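Trehalose-6-phosphate phosphatase (Neosartorya fumigata, PDB 5DXO) belongs to the trehalose-phosphatase family of the HAD clan, pairing an alpha/beta core built on a mixed sheet with a smaller domain around an antiparallel sheet. Local coordinates at residues A[17-22]-A[205-210]; A[89-94]-A[185-190]. All blocks are in the same frame, centred on the assembly; numbering follows the deposited sequence.

Overall arrangement
From the N terminus, helix 8-17 runs into the first half of contact 1, where residues 17-22 turn into strand 21-26. The chain then builds one side of the mixed sheet and reaches 89-94, the first half of contact 2. After strand 101-103 it makes the antiparallel sheet and comes back through 185-190, which closes contact 2 and leads into helix 190-199. Residues 205-210 follow and close contact 1 just before strand 211-216. Contact 2 is nested inside the loop closed by contact 1. Their centres lie about 24 Å apart, their nearest atoms about 10 Å. Contact 1 joins neighbouring core strands at their starts; contact 2 ties the core sheet to the return from the antiparallel one.

Contact 1. Residues A[17-22]-A[205-210]; sequences KARKRL and PAQAPE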
loop_
_atom_site.group_PDB
_atom_site.type_symbol
_atom_site.label_atom_id
_atom_site.label_comp_id
_atom_site.label_asym_id
_atom_site.label_seq_id
_atom_site.Cartn_x
_atom_site.Cartn_y
_atom_site.Cartn_z
ATOM N N LYS A 17 -8.340 24.084 -7.546
ATOM C CA LYS A 17 -9.718 24.201 -7.070
ATOM C C LYS A 17 -9.995 23.553 -5.691
ATOM O O LYS A 17 -10.897 23.984 -4.970
ATOM C CB LYS A 17 -10.664 23.606 -8.118
ATOM C CG LYS A 17 -12.136 23.757 -7.782
ATOM C CD LYS A 17 -13.040 23.635 -9.009
ATOM C CE LYS A 17 -12.975 22.259 -9.631
ATOM N NZ LYS A 17 -12.037 22.226 -10.784
ATOM N N ALA A 18 -9.228 22.527 -5.317
ATOM C CA ALA A 18 -9.511 21.772 -4.086
ATOM C C ALA A 18 -9.133 22.520 -2.811
ATOM O O ALA A 18 -8.045 23.101 -2.734
ATOM C CB ALA A 18 -8.780 20.429 -4.125
ATOM N N ARG A 19 -9.993 22.481 -1.794
ATOM C CA ARG A 19 -9.660 23.144 -0.519
ATOM C C ARG A 19 -8.706 22.295 0.320
ATOM O O ARG A 19 -7.794 22.830 0.936
ATOM C CB ARG A 19 -10.924 23.492 0.285
ATOM C CG ARG A 19 -11.779 22.352 0.736
ATOM C CD ARG A 19 -13.113 22.857 1.316
ATOM N NE ARG A 19 -12.980 23.414 2.661
ATOM C CZ ARG A 19 -12.891 22.679 3.774
ATOM N NH1 ARG A 19 -12.893 21.348 3.703
ATOM N NH2 ARG A 19 -12.792 23.270 4.960
ATOM N N LYS A 20 -8.897 20.974 0.309
ATOM C CA LYS A 20 -7.954 20.050 0.947
ATOM C C LYS A 20 -7.510 18.965 -0.044
ATOM O O LYS A 20 -8.251 18.620 -0.974
ATOM C CB LYS A 20 -8.575 19.419 2.198
ATOM C CG LYS A 20 -8.566 20.345 3.434
ATOM C CD LYS A 20 -7.176 20.398 4.095
ATOM C CE LYS A 20 -7.129 21.400 5.268
ATOM N NZ LYS A 20 -6.023 21.139 6.220
ATOM N N ARG A 21 -6.293 18.445 0.126
ATOM C CA ARG A 21 -5.757 17.520 -0.876
ATOM C C ARG A 21 -5.053 16.361 -0.194
ATOM O O ARG A 21 -4.436 16.538 0.854
ATOM C CB ARG A 21 -4.797 18.257 -1.828
ATOM C CG ARG A 21 -5.414 19.539 -2.421
ATOM C CD ARG A 21 -4.487 20.297 -3.316
ATOM N NE ARG A 21 -3.490 21.001 -2.527
ATOM C CZ ARG A 21 -3.346 22.320 -2.465
ATOM N NH1 ARG A 21 -4.111 23.138 -3.177
ATOM N NH2 ARG A 21 -2.398 22.809 -1.701
ATOM N N LEU A 22 -5.130 15.192 -0.811
ATOM C CA LEU A 22 -4.563 13.973 -0.236
ATOM C C LEU A 22 -3.635 13.336 -1.257
ATOM O O LEU A 22 -4.021 13.133 -2.403
ATOM C CB LEU A 22 -5.681 12.993 0.151
ATOM C CG LEU A 22 -5.265 11.561 0.478
ATOM C CD1 LEU A 22 -4.363 11.559 1.728
ATOM C CD2 LEU A 22 -6.505 10.690 0.644
ATOM N N PRO A 205 -19.503 14.606 4.403
ATOM C CA PRO A 205 -19.066 14.612 3.001
ATOM C C PRO A 205 -18.419 15.931 2.570
ATOM O O PRO A 205 -17.595 15.920 1.656
ATOM C CB PRO A 205 -20.361 14.349 2.227
ATOM C CG PRO A 205 -21.465 14.704 3.164
ATOM C CD PRO A 205 -20.960 14.416 4.533
ATOM N N ALA A 206 -18.755 17.038 3.229
ATOM C CA ALA A 206 -18.120 18.325 2.941
ATOM C C ALA A 206 -16.646 18.326 3.361
ATOM O O ALA A 206 -15.865 19.192 2.965
ATOM C CB ALA A 206 -18.860 19.442 3.637
ATOM N N GLN A 207 -16.272 17.340 4.162
ATOM C CA GLN A 207 -14.931 17.268 4.715
ATOM C C GLN A 207 -14.000 16.328 3.925
ATOM O O GLN A 207 -12.811 16.251 4.206
ATOM C CB GLN A 207 -15.026 16.835 6.178
ATOM C CG GLN A 207 -13.989 17.441 7.084
ATOM C CD GLN A 207 -13.963 18.954 7.061
ATOM O OE1 GLN A 207 -14.954 19.612 6.731
ATOM N NE2 GLN A 207 -12.812 19.519 7.414
ATOM N N ALA A 208 -14.541 15.622 2.938
ATOM C CA ALA A 208 -13.724 14.753 2.092
ATOM C C ALA A 208 -12.764 15.586 1.210
ATOM O O ALA A 208 -13.140 16.651 0.713
ATOM C CB ALA A 208 -14.626 13.862 1.231
ATOM N N PRO A 209 -11.510 15.120 1.040
ATOM C CA PRO A 209 -10.567 15.852 0.177
ATOM C C PRO A 209 -11.094 15.970 -1.246
ATOM O O PRO A 209 -11.684 15.015 -1.769
ATOM C CB PRO A 209 -9.297 14.983 0.217
ATOM C CG PRO A 209 -9.810 13.603 0.570
ATOM C CD PRO A 209 -10.921 13.868 1.553
ATOM N N GLU A 210 -10.890 17.124 -1.873
ATOM C CA GLU A 210 -11.402 17.331 -3.214
ATOM C C GLU A 210 -10.328 17.138 -4.274
ATOM O O GLU A 210 -10.554 17.395 -5.453
ATOM C CB GLU A 210 -12.009 18.731 -3.327
ATOM C CG GLU A 210 -13.167 18.981 -2.374
ATOM C CD GLU A 210 -13.611 20.435 -2.377
ATOM O OE1 GLU A 210 -12.743 21.325 -2.243
ATOM O OE2 GLU A 210 -14.827 20.686 -2.535
HETATM O O HOH W 1 -11.328 18.660 4.832
#
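E210 and the backbone of R19 and K20 hold each other through two hydrogen bonds. The carboxylate atom E210 OE1 accepts R19 N at 3.0 Å, and the bond is nearly straight, 170° at the hydrogen, with the donor arriving almost along the C-O axis. In return, E210 N donates to K20 O at 3.2 Å; this one is more bent, 143°, and the donor sits tilted out of the carbonyl plane. E210 reaches R19 because its chain is extended beyond CG (chi2 172°), while its CB rests on A18 CB at 3.7 Å.

The R19 guanidinium makes no salt bridge here: it is the methylene CG that lies 3.3 Å from E210 OE1, and the chain bends at chi3 to carry the group on toward the 205-207 turn. There R19 NH1 gives a weak bond of 3.3 Å to water 1, which itself donates to Q207 O at 2.9 Å. Other polar groups are engaged outside the two segments: R19 O accepts from R59 NH1, K20 NZ donates to P58 O, E210 O accepts from Q14 NE2, and R21 NH2 forms a salt bridge with D57 while R21 NE hydrogen-bonds to N60.

Beside this polar row P209 packs its ring on L22, CB to CB 4.1 Å, with Y201 touching both side chains. L22 then takes up backbone bonding with F211 and L213. Loop and strand start are thus stitched together just where strands 21-26 and 211-216 become parallel neighbours, a pairing at the heart of the Rossmann-like sheet of HAD proteins.

Contact 2. Residues A[89-94]-A[185-190]; sequences HGCFIR and PTFVNK
Leading into a classic beta bulge, in which C91 and F92 both face A87, residues H89, G90 and C91 meet F187 and V188 of the 3-10 turn 186-188, at the point where the chain returns from the antiparallel sheet to the core. No direct hydrogen bond crosses between them. Water 2 makes the polar link, donating to G90 O at 2.6 Å and to F187 O at 2.7 Å, so that two carbonyls share one molecule. H89 O has a softer partner, the CA-H of V188, with CA 3.2 Å away; V188 CG2 also lies against this oxygen. G90, with no side chain and phi at 109°, can bring its CA to 3.9 Å from F187 O.

The side chains meet around sulfur. C91 SG sits at the edge of the F187 ring, 5.4 Å from its centroid and 88° off the normal, a sulfur-aromatic contact in which CE1 does the touching. The same sulfur also touches V188 CG2, at 4.0 Å. F187 stands with CG between its backbone N and carbonyl carbon (chi1 64°), which brings CD1 to 3.7 Å from G90 O; P185 CB covers one ring face, off toward the rim.

Just past the turn N189 is the N-cap of helix 190-199, its OD1 accepting from F192 N, and K190 bridges to D26 and D221. D26 begins what is probably the HAD-type DxDx(T/V) motif, and the H89 side chain is about 9 Å from the bound magnesium ion. F187 also leans on F192 of helix 190-199 and C91 on V137, while strand 92-94 runs on between strands 83-87 and 101-103.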
loop_
_atom_site.group_PDB
_atom_site.type_symbol
_atom_site.label_atom_id
_atom_site.label_comp_id
_atom_site.label_asym_id
_atom_site.label_seq_id
_atom_site.Cartn_x
_atom_site.Cartn_y
_atom_site.Cartn_z
ATOM N N HIS A 89 4.539 -2.280 5.491
ATOM C CA HIS A 89 3.317 -2.676 4.801
ATOM C C HIS A 89 2.048 -2.343 5.566
ATOM O O HIS A 89 0.997 -2.942 5.342
ATOM C CB HIS A 89 3.357 -4.181 4.470
ATOM C CG HIS A 89 4.398 -4.532 3.456
ATOM N ND1 HIS A 89 5.571 -5.182 3.782
ATOM C CD2 HIS A 89 4.468 -4.274 2.131
ATOM C CE1 HIS A 89 6.307 -5.323 2.698
ATOM N NE2 HIS A 89 5.659 -4.784 1.680
ATOM N N GLY A 90 2.118 -1.360 6.443
ATOM C CA GLY A 90 0.931 -0.997 7.189
ATOM C C GLY A 90 0.949 -1.365 8.659
ATOM O O GLY A 90 0.009 -1.020 9.376
ATOM N N CYS A 91 2.002 -2.048 9.113
ATOM C CA CYS A 91 2.097 -2.449 10.525
ATOM C C CYS A 91 2.401 -1.269 11.462
ATOM O O CYS A 91 2.008 -1.286 12.627
ATOM C CB CYS A 91 3.180 -3.514 10.728
ATOM S SG CYS A 91 2.801 -5.100 10.002
ATOM N N PHE A 92 3.124 -0.270 10.960
ATOM C CA PHE A 92 3.429 0.927 11.756
ATOM C C PHE A 92 3.018 2.191 11.006
ATOM O O PHE A 92 3.360 2.340 9.836
ATOM C CB PHE A 92 4.913 1.004 12.087
ATOM C CG PHE A 92 5.426 -0.171 12.870
ATOM C CD1 PHE A 92 5.256 -0.233 14.245
ATOM C CD2 PHE A 92 6.085 -1.206 12.229
ATOM C CE1 PHE A 92 5.734 -1.317 14.964
ATOM C CE2 PHE A 92 6.569 -2.280 12.939
ATOM C CZ PHE A 92 6.390 -2.341 14.306
ATOM N N ILE A 93 2.298 3.090 11.679
ATOM C CA ILE A 93 1.743 4.278 11.046
ATOM C C ILE A 93 2.131 5.502 11.879
ATOM O O ILE A 93 2.035 5.470 13.110
ATOM C CB ILE A 93 0.202 4.200 10.928
ATOM C CG1 ILE A 93 -0.242 2.974 10.119
ATOM C CG2 ILE A 93 -0.373 5.459 10.294
ATOM C CD1 ILE A 93 -0.043 3.133 8.622
ATOM N N ARG A 94 2.591 6.562 11.218
ATOM C CA ARG A 94 2.823 7.854 11.886
ATOM C C ARG A 94 2.004 8.939 11.187
ATOM O O ARG A 94 2.267 9.234 10.033
ATOM C CB ARG A 94 4.316 8.224 11.862
ATOM C CG ARG A 94 4.719 9.373 12.823
ATOM C CD ARG A 94 6.123 9.979 12.503
ATOM N NE ARG A 94 6.131 10.774 11.263
ATOM C CZ ARG A 94 7.200 11.418 10.778
ATOM N NH1 ARG A 94 8.349 11.355 11.439
ATOM N NH2 ARG A 94 7.128 12.120 9.625
ATOM N N PRO A 185 -3.326 -9.917 8.378
ATOM C CA PRO A 185 -4.416 -9.010 8.727
ATOM C C PRO A 185 -4.788 -8.140 7.523
ATOM O O PRO A 185 -3.946 -7.908 6.658
ATOM C CB PRO A 185 -3.837 -8.163 9.857
ATOM C CG PRO A 185 -2.565 -8.853 10.286
ATOM C CD PRO A 185 -2.077 -9.553 9.065
ATOM N N THR A 186 -6.037 -7.704 7.450
ATOM C CA THR A 186 -6.444 -6.863 6.342
ATOM C C THR A 186 -5.677 -5.527 6.343
ATOM O O THR A 186 -5.562 -4.903 5.293
ATOM C CB THR A 186 -7.955 -6.581 6.363
ATOM O OG1 THR A 186 -8.347 -6.196 7.679
ATOM C CG2 THR A 186 -8.731 -7.815 5.944
ATOM N N PHE A 187 -5.132 -5.100 7.485
ATOM C CA PHE A 187 -4.525 -3.757 7.547
ATOM C C PHE A 187 -3.188 -3.688 6.807
ATOM O O PHE A 187 -2.591 -2.611 6.662
ATOM C CB PHE A 187 -4.367 -3.257 9.007
ATOM C CG PHE A 187 -3.410 -4.070 9.870
ATOM C CD1 PHE A 187 -2.034 -4.037 9.658
ATOM C CD2 PHE A 187 -3.893 -4.823 10.928
ATOM C CE1 PHE A 187 -1.175 -4.756 10.454
ATOM C CE2 PHE A 187 -3.033 -5.550 11.736
ATOM C CZ PHE A 187 -1.683 -5.530 11.492
ATOM N N VAL A 188 -2.727 -4.834 6.315
ATOM C CA VAL A 188 -1.485 -4.910 5.570
ATOM C C VAL A 188 -1.735 -4.738 4.048
ATOM O O VAL A 188 -0.810 -4.538 3.248
ATOM C CB VAL A 188 -0.758 -6.245 5.950
ATOM C CG1 VAL A 188 -0.049 -6.884 4.805
ATOM C CG2 VAL A 188 0.199 -5.987 7.129
ATOM N N ASN A 189 -3.000 -4.731 3.663
ATOM C CA ASN A 189 -3.372 -4.556 2.264
ATOM C C ASN A 189 -3.356 -3.062 1.899
ATOM O O ASN A 189 -3.987 -2.260 2.576
ATOM C CB ASN A 189 -4.753 -5.182 2.023
ATOM C CG ASN A 189 -5.221 -5.060 0.590
ATOM O OD1 ASN A 189 -5.521 -3.971 0.114
ATOM N ND2 ASN A 189 -5.325 -6.195 -0.099
ATOM N N LYS A 190 -2.609 -2.682 0.862
ATOM C CA LYS A 190 -2.494 -1.266 0.499
ATOM C C LYS A 190 -3.840 -0.611 0.185
ATOM O O LYS A 190 -4.003 0.594 0.391
ATOM C CB LYS A 190 -1.552 -1.097 -0.689
ATOM C CG LYS A 190 -0.188 -0.563 -0.309
ATOM C CD LYS A 190 0.642 -0.211 -1.549
ATOM C CE LYS A 190 2.054 0.240 -1.178
ATOM N NZ LYS A 190 2.981 0.226 -2.360
HETATM O O HOH W 2 -2.168 -0.323 8.078
#